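Local coordinates for protein ZmpA Glycopeptidase (Clostridium perfringens, PDB 6XSX) that probably cleaves glycosylated proteins as a metalloprotease, this chain being the M60 peptidase catalytic module of a much longer bacterial glycopeptidase, at residues T275-M280 with H305-K310; K218-Y223 with N300-H305; V312-T317 with A434-Y439; V295-N300 with S350-L355. One frame throughout, in Å; residues are numbered along the deposited sequence.

Interaction 1: residues T275-M280 with H305-K310; sequences TGWGFM and HFERIK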
loop_
_atom_site.group_PDB
_atom_site.type_symbol
_atom_site.label_atom_id
_atom_site.label_comp_id
_atom_site.label_asym_id
_atom_site.label_seq_id
_atom_site.Cartn_x
_atom_site.Cartn_y
_atom_site.Cartn_z
ATOM N N THR A 275 4.303 7.626 3.700
ATOM C CA THR A 275 3.727 6.291 3.791
ATOM C C THR A 275 2.425 6.302 4.592
ATOM O O THR A 275 2.048 5.284 5.175
ATOM C CB THR A 275 4.704 5.252 4.357
ATOM O OG1 THR A 275 5.188 5.706 5.618
ATOM C CG2 THR A 275 5.862 4.947 3.435
ATOM N N GLY A 276 1.758 7.461 4.630
ATOM C CA GLY A 276 0.455 7.577 5.262
ATOM C C GLY A 276 -0.632 6.923 4.411
ATOM O O GLY A 276 -0.354 6.426 3.311
ATOM N N TRP A 277 -1.871 6.957 4.927
ATOM C CA TRP A 277 -2.981 6.180 4.385
ATOM C C TRP A 277 -3.192 6.440 2.889
ATOM O O TRP A 277 -3.302 5.497 2.103
ATOM C CB TRP A 277 -4.269 6.409 5.187
ATOM C CG TRP A 277 -5.390 5.554 4.680
ATOM C CD1 TRP A 277 -6.224 5.842 3.640
ATOM C CD2 TRP A 277 -5.742 4.229 5.120
ATOM N NE1 TRP A 277 -7.079 4.799 3.413
ATOM C CE2 TRP A 277 -6.813 3.796 4.307
ATOM C CE3 TRP A 277 -5.274 3.374 6.127
ATOM C CZ2 TRP A 277 -7.428 2.551 4.473
ATOM C CZ3 TRP A 277 -5.883 2.149 6.292
ATOM C CH2 TRP A 277 -6.945 1.746 5.478
ATOM N N GLY A 278 -3.312 7.719 2.507
ATOM C CA GLY A 278 -3.546 8.112 1.123
ATOM C C GLY A 278 -2.628 7.400 0.125
ATOM O O GLY A 278 -3.113 6.756 -0.800
ATOM N N PHE A 279 -1.305 7.490 0.327
ATOM C CA PHE A 279 -0.353 6.920 -0.619
ATOM C C PHE A 279 -0.393 5.397 -0.607
ATOM O O PHE A 279 -0.410 4.773 -1.668
ATOM C CB PHE A 279 1.067 7.435 -0.371
ATOM C CG PHE A 279 1.341 8.771 -1.015
ATOM C CD1 PHE A 279 1.794 8.847 -2.326
ATOM C CD2 PHE A 279 1.098 9.951 -0.326
ATOM C CE1 PHE A 279 2.029 10.076 -2.928
ATOM C CE2 PHE A 279 1.335 11.180 -0.927
ATOM C CZ PHE A 279 1.795 11.240 -2.228
ATOM N N MET A 280 -0.396 4.801 0.592
ATOM C CA MET A 280 -0.214 3.364 0.713
ATOM C C MET A 280 -1.492 2.616 0.335
ATOM O O MET A 280 -1.433 1.484 -0.137
ATOM C CB MET A 280 0.280 2.984 2.111
ATOM C CG MET A 280 1.644 3.584 2.413
ATOM S SD MET A 280 2.850 3.224 1.089
ATOM C CE MET A 280 3.048 1.462 1.310
ATOM N N HIS A 305 -0.468 -1.670 7.787
ATOM C CA HIS A 305 0.862 -2.137 8.157
ATOM C C HIS A 305 1.832 -0.965 8.253
ATOM O O HIS A 305 2.591 -0.870 9.228
ATOM C CB HIS A 305 1.350 -3.226 7.190
ATOM C CG HIS A 305 2.778 -3.638 7.338
ATOM N ND1 HIS A 305 3.243 -4.353 8.425
ATOM C CD2 HIS A 305 3.835 -3.484 6.507
ATOM C CE1 HIS A 305 4.523 -4.623 8.260
ATOM N NE2 HIS A 305 4.919 -4.079 7.093
ATOM N N PHE A 306 1.766 -0.072 7.252
ATOM C CA PHE A 306 2.631 1.092 7.173
ATOM C C PHE A 306 2.348 2.044 8.332
ATOM O O PHE A 306 3.262 2.723 8.795
ATOM C CB PHE A 306 2.636 1.705 5.765
ATOM C CG PHE A 306 3.748 1.172 4.892
ATOM C CD1 PHE A 306 5.022 1.721 4.950
ATOM C CD2 PHE A 306 3.536 0.096 4.043
ATOM C CE1 PHE A 306 6.053 1.212 4.169
ATOM C CE2 PHE A 306 4.565 -0.416 3.264
ATOM C CZ PHE A 306 5.821 0.153 3.322
ATOM N N GLU A 307 1.087 2.072 8.788
ATOM C CA GLU A 307 0.721 2.793 9.997
ATOM C C GLU A 307 1.392 2.151 11.213
ATOM O O GLU A 307 2.022 2.839 12.020
ATOM C CB GLU A 307 -0.802 2.852 10.134
ATOM C CG GLU A 307 -1.405 3.984 9.325
ATOM C CD GLU A 307 -2.918 4.005 9.216
ATOM O OE1 GLU A 307 -3.549 2.924 9.360
ATOM O OE2 GLU A 307 -3.459 5.104 8.976
ATOM N N ARG A 308 1.275 0.826 11.328
ATOM C CA ARG A 308 1.808 0.121 12.486
ATOM C C ARG A 308 3.331 0.247 12.556
ATOM O O ARG A 308 3.870 0.495 13.632
ATOM C CB ARG A 308 1.405 -1.355 12.471
ATOM C CG ARG A 308 2.042 -2.175 13.582
ATOM C CD ARG A 308 1.989 -3.652 13.240
ATOM N NE ARG A 308 2.245 -4.501 14.396
ATOM C CZ ARG A 308 2.045 -5.817 14.450
ATOM N NH1 ARG A 308 1.587 -6.480 13.398
ATOM N NH2 ARG A 308 2.316 -6.468 15.563
ATOM N N ILE A 309 4.029 0.075 11.424
ATOM C CA ILE A 309 5.485 0.041 11.509
ATOM C C ILE A 309 6.047 1.420 11.850
ATOM O O ILE A 309 7.214 1.508 12.197
ATOM C CB ILE A 309 6.167 -0.575 10.269
ATOM C CG1 ILE A 309 5.965 0.275 9.009
ATOM C CG2 ILE A 309 5.735 -2.020 10.088
ATOM C CD1 ILE A 309 6.590 -0.304 7.763
ATOM N N LYS A 310 5.222 2.477 11.778
ATOM C CA LYS A 310 5.667 3.822 12.123
ATOM C C LYS A 310 5.154 4.232 13.505
ATOM O O LYS A 310 5.419 5.346 13.952
ATOM C CB LYS A 310 5.236 4.837 11.056
ATOM C CG LYS A 310 5.970 4.769 9.716
ATOM C CD LYS A 310 5.774 6.004 8.821
ATOM C CE LYS A 310 4.336 6.474 8.702
ATOM N NZ LYS A 310 3.480 5.529 7.938
HETATM O O HOH W 1 -1.928 7.097 7.737
#
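M280 lays its sulfur over the ring of F306 in a Met-aromatic contact, joining the start of helix 277-286, which carries an HExxH sequence of the kind that holds zinc in many metallopeptidases, to helix 301-309. The M280 SD atom sits 4.4 Å from the centroid of the F306 ring and 12° off its normal, and the two side chains run at about a right angle. T275 approaches the same ring obliquely, its CB 3.6 Å from F306 CD1. Its hydroxyl, held between the backbone N and the carbonyl carbon (chi1 55°), faces K310 instead. The lysine curls back through bends at its last two torsions and delivers NZ to T275 OG1 at 2.9 Å, with a weak bond to T275 O as well. K310 NZ also reaches F306 O at 2.9 Å from above the carbonyl plane, so one ammonium ties the carbonyl of F306 in helix 301-309 to T275, the residue before the N-cap G276. On the other flank, W277 presents the CE3 edge of its indole to the carboxylate of E307, the two planes 42° apart. That carboxylate is fixed chiefly from elsewhere, OE1 by the backbone N of N315 and OE2 by a salt bridge with R318. A water closes this side, donating to E307 OE2 at 2.8 Å and accepting a weak bond from W277 N.

Interaction 2: residues K218-Y223 with N300-H305; sequences KETMKY and NMLPLH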
loop_
_atom_site.group_PDB
_atom_site.type_symbol
_atom_site.label_atom_id
_atom_site.label_comp_id
_atom_site.label_asym_id
_atom_site.label_seq_id
_atom_site.Cartn_x
_atom_site.Cartn_y
_atom_site.Cartn_z
ATOM N N LYS A 218 10.517 -2.611 -1.029
ATOM C CA LYS A 218 11.102 -3.715 -0.279
ATOM C C LYS A 218 10.141 -4.160 0.828
ATOM O O LYS A 218 9.749 -5.321 0.886
ATOM C CB LYS A 218 12.470 -3.310 0.282
ATOM C CG LYS A 218 13.367 -4.465 0.711
ATOM C CD LYS A 218 14.770 -4.012 1.072
ATOM C CE LYS A 218 15.494 -4.986 1.979
ATOM N NZ LYS A 218 16.365 -4.259 2.935
ATOM N N GLU A 219 9.754 -3.223 1.697
ATOM C CA GLU A 219 8.881 -3.523 2.825
ATOM C C GLU A 219 7.556 -4.096 2.312
ATOM O O GLU A 219 7.074 -5.093 2.844
ATOM C CB GLU A 219 8.735 -2.287 3.725
ATOM C CG GLU A 219 7.882 -2.489 4.970
ATOM C CD GLU A 219 8.253 -3.685 5.833
ATOM O OE1 GLU A 219 9.444 -4.048 5.865
ATOM O OE2 GLU A 219 7.351 -4.262 6.463
ATOM N N THR A 220 7.012 -3.508 1.237
ATOM C CA THR A 220 5.740 -3.944 0.680
ATOM C C THR A 220 5.842 -5.382 0.183
ATOM O O THR A 220 4.943 -6.194 0.409
ATOM C CB THR A 220 5.239 -3.049 -0.462
ATOM O OG1 THR A 220 4.881 -1.785 0.096
ATOM C CG2 THR A 220 4.035 -3.632 -1.174
ATOM N N MET A 221 6.949 -5.693 -0.490
ATOM C CA MET A 221 7.039 -7.001 -1.102
ATOM C C MET A 221 7.296 -8.073 -0.042
ATOM O O MET A 221 6.738 -9.165 -0.130
ATOM C CB MET A 221 8.058 -7.013 -2.245
ATOM C CG MET A 221 7.454 -6.363 -3.468
ATOM S SD MET A 221 8.500 -6.326 -4.919
ATOM C CE MET A 221 8.282 -7.995 -5.539
ATOM N N LYS A 222 8.076 -7.733 0.990
ATOM C CA LYS A 222 8.208 -8.602 2.152
ATOM C C LYS A 222 6.836 -8.867 2.790
ATOM O O LYS A 222 6.455 -10.017 2.998
ATOM C CB LYS A 222 9.196 -8.000 3.155
ATOM C CG LYS A 222 9.392 -8.822 4.423
ATOM C CD LYS A 222 10.342 -8.142 5.386
ATOM C CE LYS A 222 10.203 -8.639 6.809
ATOM N NZ LYS A 222 11.081 -7.865 7.724
ATOM N N TYR A 223 6.081 -7.803 3.083
ATOM C CA TYR A 223 4.766 -7.946 3.696
ATOM C C TYR A 223 3.836 -8.823 2.855
ATOM O O TYR A 223 2.987 -9.515 3.415
ATOM C CB TYR A 223 4.149 -6.569 3.958
ATOM C CG TYR A 223 2.836 -6.516 4.707
ATOM C CD1 TYR A 223 2.683 -7.063 5.977
ATOM C CD2 TYR A 223 1.754 -5.837 4.165
ATOM C CE1 TYR A 223 1.481 -6.958 6.666
ATOM C CE2 TYR A 223 0.545 -5.732 4.831
ATOM C CZ TYR A 223 0.407 -6.296 6.086
ATOM O OH TYR A 223 -0.786 -6.164 6.736
ATOM N N ASN A 300 -6.383 -3.070 2.108
ATOM C CA ASN A 300 -6.238 -2.164 3.234
ATOM C C ASN A 300 -5.166 -2.656 4.206
ATOM O O ASN A 300 -4.716 -1.913 5.073
ATOM C CB ASN A 300 -7.558 -2.051 3.996
ATOM C CG ASN A 300 -8.649 -1.430 3.154
ATOM O OD1 ASN A 300 -8.491 -0.321 2.662
ATOM N ND2 ASN A 300 -9.751 -2.141 2.979
ATOM N N MET A 301 -4.808 -3.934 4.103
ATOM C CA MET A 301 -3.825 -4.487 5.016
ATOM C C MET A 301 -2.500 -3.756 4.829
ATOM O O MET A 301 -1.714 -3.652 5.778
ATOM C CB MET A 301 -3.621 -5.988 4.794
ATOM C CG MET A 301 -4.784 -6.828 5.293
ATOM S SD MET A 301 -5.009 -6.791 7.114
ATOM C CE MET A 301 -3.643 -7.834 7.615
ATOM N N LEU A 302 -2.278 -3.228 3.609
ATOM C CA LEU A 302 -1.012 -2.570 3.315
ATOM C C LEU A 302 -0.913 -1.226 4.040
ATOM O O LEU A 302 0.020 -1.022 4.818
ATOM C CB LEU A 302 -0.735 -2.468 1.805
ATOM C CG LEU A 302 0.632 -1.870 1.454
ATOM C CD1 LEU A 302 1.772 -2.788 1.884
ATOM C CD2 LEU A 302 0.751 -1.550 -0.029
ATOM N N PRO A 303 -1.826 -0.246 3.827
ATOM C CA PRO A 303 -1.741 1.010 4.574
ATOM C C PRO A 303 -1.762 0.814 6.097
ATOM O O PRO A 303 -1.048 1.523 6.806
ATOM C CB PRO A 303 -2.885 1.864 4.001
ATOM C CG PRO A 303 -3.839 0.855 3.373
ATOM C CD PRO A 303 -2.932 -0.242 2.852
ATOM N N LEU A 304 -2.531 -0.173 6.594
ATOM C CA LEU A 304 -2.574 -0.442 8.031
ATOM C C LEU A 304 -1.187 -0.832 8.549
ATOM O O LEU A 304 -0.783 -0.366 9.607
ATOM C CB LEU A 304 -3.609 -1.524 8.364
ATOM C CG LEU A 304 -5.078 -1.144 8.171
ATOM C CD1 LEU A 304 -5.969 -2.377 8.252
ATOM C CD2 LEU A 304 -5.531 -0.103 9.178
ATOM N N HIS A 305 -0.468 -1.670 7.787
ATOM C CA HIS A 305 0.862 -2.137 8.157
ATOM C C HIS A 305 1.832 -0.965 8.253
ATOM O O HIS A 305 2.591 -0.870 9.228
ATOM C CB HIS A 305 1.350 -3.226 7.190
ATOM C CG HIS A 305 2.778 -3.638 7.338
ATOM N ND1 HIS A 305 3.243 -4.353 8.425
ATOM C CD2 HIS A 305 3.835 -3.484 6.507
ATOM C CE1 HIS A 305 4.523 -4.623 8.260
ATOM N NE2 HIS A 305 4.919 -4.079 7.093
#
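Y223 and H305 lie almost flat on each other, an offset stack with ring centroids 3.9 Å apart and planes only 5° from parallel. The two side chains come from their helices in opposite directions and slide past one another, each with CG anti to its backbone N, and the CB of H305 also lies over the tyrosine ring as a CH-pi contact. The far end of the tyrosine is fixed too: Y223 OH donates to M301 O at 2.8 Å from above the carbonyl plane, while the backbone N of H305 reaches that oxygen from the opposite face. Two bonds therefore hold one carbonyl, and the tyrosine joins the helix without displacing its internal bond. On this buried side, where the helix axes are 11.0 Å apart, L302 CD1 packs 3.8 Å from Y223 CD2 and also meets the hydroxyl and methyl of T220. T220 OG1 itself bonds back to V216 O. The partly exposed margin is polar instead: H305 NE2 gives its N-H to E219 OE2 at 2.5 Å, nearly straight at 167° and within the ring plane, on the anti lone pair of the carboxylate. The charge of E219 would probably favour a protonated imidazole. A His-carboxylate hydrogen bond, backed by an aromatic stack, thus joins two steeply crossing helices of the M60 peptidase module, with L302 close to the HExxH residues.

Interaction 3: residues V312-T317 with A434-Y439; sequences VPSNIT and ANDKMY. With EDO (1,2-ethanediol), chain E.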
loop_
_atom_site.group_PDB
_atom_site.type_symbol
_atom_site.label_atom_id
_atom_site.label_comp_id
_atom_site.label_asym_id
_atom_site.label_seq_id
_atom_site.Cartn_x
_atom_site.Cartn_y
_atom_site.Cartn_z
ATOM N N VAL A 312 2.020 4.634 14.225
ATOM C CA VAL A 312 0.888 5.523 14.019
ATOM C C VAL A 312 -0.382 4.722 14.300
ATOM O O VAL A 312 -0.511 3.589 13.825
ATOM C CB VAL A 312 0.899 6.095 12.585
ATOM C CG1 VAL A 312 -0.407 6.775 12.215
ATOM C CG2 VAL A 312 2.075 7.038 12.363
ATOM N N PRO A 313 -1.333 5.260 15.103
ATOM C CA PRO A 313 -2.621 4.595 15.306
ATOM C C PRO A 313 -3.284 4.306 13.960
ATOM O O PRO A 313 -3.451 5.208 13.143
ATOM C CB PRO A 313 -3.410 5.619 16.138
ATOM C CG PRO A 313 -2.320 6.370 16.904
ATOM C CD PRO A 313 -1.182 6.489 15.908
ATOM N N SER A 314 -3.652 3.033 13.741
ATOM C CA SER A 314 -4.198 2.610 12.463
ATOM C C SER A 314 -5.501 3.345 12.158
ATOM O O SER A 314 -6.139 3.912 13.045
ATOM C CB SER A 314 -4.374 1.112 12.386
ATOM O OG SER A 314 -5.680 0.723 12.786
ATOM N N ASN A 315 -5.881 3.329 10.877
ATOM C CA ASN A 315 -7.119 3.949 10.435
ATOM C C ASN A 315 -8.287 3.382 11.242
ATOM O O ASN A 315 -9.276 4.067 11.494
ATOM C CB ASN A 315 -7.346 3.720 8.941
ATOM C CG ASN A 315 -8.183 4.796 8.284
ATOM O OD1 ASN A 315 -8.485 5.822 8.895
ATOM N ND2 ASN A 315 -8.531 4.581 7.023
ATOM N N ILE A 316 -8.156 2.124 11.669
ATOM C CA ILE A 316 -9.232 1.514 12.430
ATOM C C ILE A 316 -9.400 2.258 13.759
ATOM O O ILE A 316 -10.529 2.462 14.213
ATOM C CB ILE A 316 -9.067 -0.014 12.551
ATOM C CG1 ILE A 316 -9.028 -0.664 11.161
ATOM C CG2 ILE A 316 -10.182 -0.593 13.403
ATOM C CD1 ILE A 316 -8.780 -2.160 11.157
ATOM N N THR A 317 -8.289 2.710 14.356
ATOM C CA THR A 317 -8.382 3.578 15.526
ATOM C C THR A 317 -8.877 4.960 15.102
ATOM O O THR A 317 -9.755 5.534 15.743
ATOM C CB THR A 317 -7.057 3.655 16.294
ATOM O OG1 THR A 317 -6.825 2.362 16.854
ATOM C CG2 THR A 317 -7.061 4.697 17.397
ATOM N N ALA A 434 -8.112 -8.470 19.829
ATOM C CA ALA A 434 -6.937 -7.756 19.344
ATOM C C ALA A 434 -7.333 -6.350 18.900
ATOM O O ALA A 434 -8.398 -6.163 18.310
ATOM C CB ALA A 434 -6.270 -8.497 18.203
ATOM N N ASN A 435 -6.458 -5.382 19.196
ATOM C CA ASN A 435 -6.640 -3.994 18.789
ATOM C C ASN A 435 -5.283 -3.290 18.779
ATOM O O ASN A 435 -4.289 -3.842 19.245
ATOM C CB ASN A 435 -7.708 -3.287 19.633
ATOM C CG ASN A 435 -7.270 -3.044 21.059
ATOM O OD1 ASN A 435 -6.507 -2.118 21.315
ATOM N ND2 ASN A 435 -7.732 -3.868 21.991
ATOM N N ASP A 436 -5.261 -2.065 18.240
ATOM C CA ASP A 436 -4.053 -1.298 17.990
ATOM C C ASP A 436 -3.226 -1.055 19.251
ATOM O O ASP A 436 -2.025 -0.814 19.131
ATOM C CB ASP A 436 -4.344 0.001 17.224
ATOM C CG ASP A 436 -4.865 -0.228 15.813
ATOM O OD1 ASP A 436 -4.671 -1.326 15.284
ATOM O OD2 ASP A 436 -5.484 0.683 15.267
ATOM N N LYS A 437 -3.833 -1.119 20.448
ATOM C CA LYS A 437 -3.056 -0.917 21.669
ATOM C C LYS A 437 -1.895 -1.911 21.756
ATOM O O LYS A 437 -0.870 -1.613 22.368
ATOM C CB LYS A 437 -3.925 -0.953 22.930
ATOM C CG LYS A 437 -4.921 0.192 23.038
ATOM C CD LYS A 437 -5.330 0.501 24.465
ATOM C CE LYS A 437 -4.169 0.944 25.327
ATOM N NZ LYS A 437 -4.597 1.149 26.731
ATOM N N MET A 438 -2.046 -3.064 21.096
ATOM C CA MET A 438 -1.050 -4.130 21.132
ATOM C C MET A 438 0.307 -3.637 20.614
ATOM O O MET A 438 1.331 -4.129 21.072
ATOM C CB MET A 438 -1.499 -5.357 20.328
ATOM C CG MET A 438 -2.619 -6.156 21.002
ATOM S SD MET A 438 -3.384 -7.334 19.847
ATOM C CE MET A 438 -2.002 -8.446 19.578
ATOM N N TYR A 439 0.320 -2.666 19.681
ATOM C CA TYR A 439 1.576 -2.039 19.284
ATOM C C TYR A 439 1.746 -0.647 19.896
ATOM O O TYR A 439 2.874 -0.253 20.202
ATOM C CB TYR A 439 1.814 -2.078 17.769
ATOM C CG TYR A 439 0.932 -1.180 16.935
ATOM C CD1 TYR A 439 -0.230 -1.669 16.358
ATOM C CD2 TYR A 439 1.255 0.149 16.710
ATOM C CE1 TYR A 439 -1.051 -0.867 15.581
ATOM C CE2 TYR A 439 0.447 0.970 15.933
ATOM C CZ TYR A 439 -0.710 0.457 15.363
ATOM O OH TYR A 439 -1.517 1.239 14.578
HETATM C C1 EDO E . -7.696 -0.315 28.637
HETATM O O1 EDO E . -6.718 -0.382 27.612
HETATM C C2 EDO E . -7.730 0.975 29.372
HETATM O O2 EDO E . -6.557 1.726 29.217
#
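D436 and S314 meet through a very short hydrogen bond, S314 OG donating to D436 OD2 at 2.5 Å, and side-chain hydroxyls dominate the contact. T317 OG1 donates to the same oxygen at 2.7 Å, arriving on its anti side and 27° out of the carboxylate plane. A weak third bond comes from the backbone N of S314. Beyond the two segments, W322 NE1 also donates to D436 OD2, and W356 NE1 to D436 OD1, so both oxygens of this buried acid are engaged. Hydroxyl-to-backbone bonding supplies the second link: Y439, whose ring carbon CG stands between its backbone N and carbonyl carbon (chi1 71°), points its phenol at V312 and donates from OH to V312 O at 2.7 Å, with the carbonyl oxygen close to the plane of the ring. Capping bonds accompany the turns into both helices. S314, the N-cap residue, accepts a weak bond at OG from I316 N, while N435 OD1 accepts from K437 N at 3.0 Å. N435 and M438 together form a capping box, although its N-H to sulfur arm is long and weak. On the outer side, K437 NZ binds a 1,2-ethanediol, probably from the crystallisation liquor, that also bonds S494 O. Apolar packing between the segments is slight. With hydroxyl, indole and backbone donors converging on it near the start of helix 315-318, D436 can probably keep its negative charge while buried, without a cationic partner across this contact.

Interaction 4: residues V295-N300 with S350-L355; sequences VEVTNN and SHVAPL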
loop_
_atom_site.group_PDB
_atom_site.type_symbol
_atom_site.label_atom_id
_atom_site.label_comp_id
_atom_site.label_asym_id
_atom_site.label_seq_id
_atom_site.Cartn_x
_atom_site.Cartn_y
_atom_site.Cartn_z
ATOM N N VAL A 295 -10.424 -7.941 -3.115
ATOM C CA VAL A 295 -9.226 -7.118 -3.022
ATOM C C VAL A 295 -9.551 -5.750 -2.418
ATOM O O VAL A 295 -8.692 -5.141 -1.778
ATOM C CB VAL A 295 -8.445 -7.031 -4.350
ATOM C CG1 VAL A 295 -7.837 -8.374 -4.712
ATOM C CG2 VAL A 295 -9.277 -6.468 -5.501
ATOM N N GLU A 296 -10.805 -5.301 -2.579
ATOM C CA GLU A 296 -11.258 -4.038 -2.011
ATOM C C GLU A 296 -11.165 -4.093 -0.486
ATOM O O GLU A 296 -11.014 -3.070 0.183
ATOM C CB GLU A 296 -12.688 -3.725 -2.454
ATOM C CG GLU A 296 -12.819 -3.485 -3.949
ATOM C CD GLU A 296 -13.073 -4.703 -4.829
ATOM O OE1 GLU A 296 -13.148 -5.844 -4.296
ATOM O OE2 GLU A 296 -13.194 -4.509 -6.060
ATOM N N VAL A 297 -11.272 -5.300 0.072
ATOM C CA VAL A 297 -11.172 -5.423 1.517
ATOM C C VAL A 297 -9.696 -5.590 1.868
ATOM O O VAL A 297 -9.155 -4.789 2.629
ATOM C CB VAL A 297 -12.071 -6.548 2.069
ATOM C CG1 VAL A 297 -11.811 -6.818 3.541
ATOM C CG2 VAL A 297 -13.550 -6.249 1.844
ATOM N N THR A 298 -9.049 -6.580 1.229
ATOM C CA THR A 298 -7.762 -7.091 1.668
ATOM C C THR A 298 -6.639 -6.088 1.404
ATOM O O THR A 298 -5.616 -6.142 2.077
ATOM C CB THR A 298 -7.464 -8.499 1.128
ATOM O OG1 THR A 298 -7.496 -8.508 -0.300
ATOM C CG2 THR A 298 -8.400 -9.553 1.670
ATOM N N ASN A 299 -6.836 -5.147 0.468
ATOM C CA ASN A 299 -5.751 -4.257 0.074
ATOM C C ASN A 299 -5.446 -3.230 1.171
ATOM O O ASN A 299 -4.376 -2.621 1.184
ATOM C CB ASN A 299 -5.929 -3.712 -1.349
ATOM C CG ASN A 299 -5.662 -4.760 -2.417
ATOM O OD1 ASN A 299 -5.112 -5.824 -2.130
ATOM N ND2 ASN A 299 -6.031 -4.474 -3.658
ATOM N N ASN A 300 -6.383 -3.070 2.108
ATOM C CA ASN A 300 -6.238 -2.164 3.234
ATOM C C ASN A 300 -5.166 -2.656 4.206
ATOM O O ASN A 300 -4.716 -1.913 5.073
ATOM C CB ASN A 300 -7.558 -2.051 3.996
ATOM C CG ASN A 300 -8.649 -1.430 3.154
ATOM O OD1 ASN A 300 -8.491 -0.321 2.662
ATOM N ND2 ASN A 300 -9.751 -2.141 2.979
ATOM N N SER A 350 -14.316 -2.489 8.603
ATOM C CA SER A 350 -15.006 -3.504 9.379
ATOM C C SER A 350 -14.765 -4.886 8.780
ATOM O O SER A 350 -14.619 -5.865 9.509
ATOM C CB SER A 350 -16.489 -3.218 9.469
ATOM O OG SER A 350 -16.721 -2.203 10.423
ATOM N N HIS A 351 -14.771 -4.959 7.449
ATOM C CA HIS A 351 -14.614 -6.237 6.782
ATOM C C HIS A 351 -13.184 -6.745 6.934
ATOM O O HIS A 351 -12.976 -7.954 7.000
ATOM C CB HIS A 351 -15.118 -6.180 5.329
ATOM C CG HIS A 351 -16.593 -6.399 5.231
ATOM N ND1 HIS A 351 -17.154 -7.665 5.205
ATOM C CD2 HIS A 351 -17.630 -5.530 5.204
ATOM C CE1 HIS A 351 -18.469 -7.564 5.139
ATOM N NE2 HIS A 351 -18.785 -6.264 5.142
ATOM N N VAL A 352 -12.212 -5.824 6.999
ATOM C CA VAL A 352 -10.808 -6.215 7.062
ATOM C C VAL A 352 -10.403 -6.512 8.510
ATOM O O VAL A 352 -9.430 -7.234 8.734
ATOM C CB VAL A 352 -9.869 -5.185 6.392
ATOM C CG1 VAL A 352 -9.532 -4.016 7.307
ATOM C CG2 VAL A 352 -8.588 -5.843 5.888
ATOM N N ALA A 353 -11.187 -5.984 9.469
ATOM C CA ALA A 353 -10.876 -6.031 10.896
ATOM C C ALA A 353 -10.398 -7.417 11.349
ATOM O O ALA A 353 -9.353 -7.514 11.995
ATOM C CB ALA A 353 -12.044 -5.543 11.725
ATOM N N PRO A 354 -11.125 -8.524 11.064
ATOM C CA PRO A 354 -10.713 -9.849 11.538
ATOM C C PRO A 354 -9.322 -10.290 11.076
ATOM O O PRO A 354 -8.632 -11.032 11.780
ATOM C CB PRO A 354 -11.791 -10.793 10.967
ATOM C CG PRO A 354 -12.413 -10.007 9.823
ATOM C CD PRO A 354 -12.390 -8.574 10.308
ATOM N N LEU A 355 -8.945 -9.843 9.873
ATOM C CA LEU A 355 -7.669 -10.188 9.264
ATOM C C LEU A 355 -6.569 -9.337 9.893
ATOM O O LEU A 355 -5.477 -9.828 10.165
ATOM C CB LEU A 355 -7.747 -9.959 7.748
ATOM C CG LEU A 355 -8.692 -10.902 6.995
ATOM C CD1 LEU A 355 -8.881 -10.454 5.551
ATOM C CD2 LEU A 355 -8.201 -12.337 7.040
#
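H351 and N300 bring the flat groups to this contact, yet neither sets a plane against the other segment. The imidazole of H351 leads away, and it is CB that touches, 3.8 Å from V297 CG1. The amide of N300 turns back over its own chain, where ND2 makes a weak bond to V297 O at 2.7 Å with an angle of 126°, and the side chain rests on W277 and H281 of helix 277-286. Only its CB approaches V352 CG1. Between these two residues the interface is aliphatic. V297, with CG1 anti to its backbone N (chi1 171°), pushes that methyl against the backbone of helix 347-361, 3.6 Å from V352 N, and against V352 CB. In return V352 CG2 comes 3.5 Å from V297 O, a methyl lying against a carbonyl. This reciprocal fit brings the CA atoms of V297 and V352 to 5.6 Å. Farther along, T298 CG2 meets L355 CD1 at 4.0 Å, just beyond P354, which lacks an N-H and lies where helix 347-361 is kinked. No hydrogen bond passes between the segments. The short helix 295-298 is thus pressed onto helix 347-361 by small apolar groups, with W390 of helix 383-398 packing on V297, T298 and L355, and helix 365-375 adding W366 against T298 and F365 and F369 against L355.

In the fold
Helix 301-309 links the set: interactions 1 and 2 use it and share H305, with centres 8 Å apart, and F306 CE2 touches T220 OG1 at 3.5 Å. W277 connects interaction 1 to interaction 4, its CZ2 lying 3.6 Å from N300 OD1; both residues touch the HExxH pattern of helix 277-286, consistent with the metal site of a metallopeptidase, though no metal is bound to it here. Interaction 3 lies about 12 Å from interaction 1, centre to centre, and is joined to it by E307 OE1, 2.8 Å from N315 N. Interactions 2 and 4, centres about 13 Å apart, meet where M301 SD packs 3.9 Å from V352 CG2.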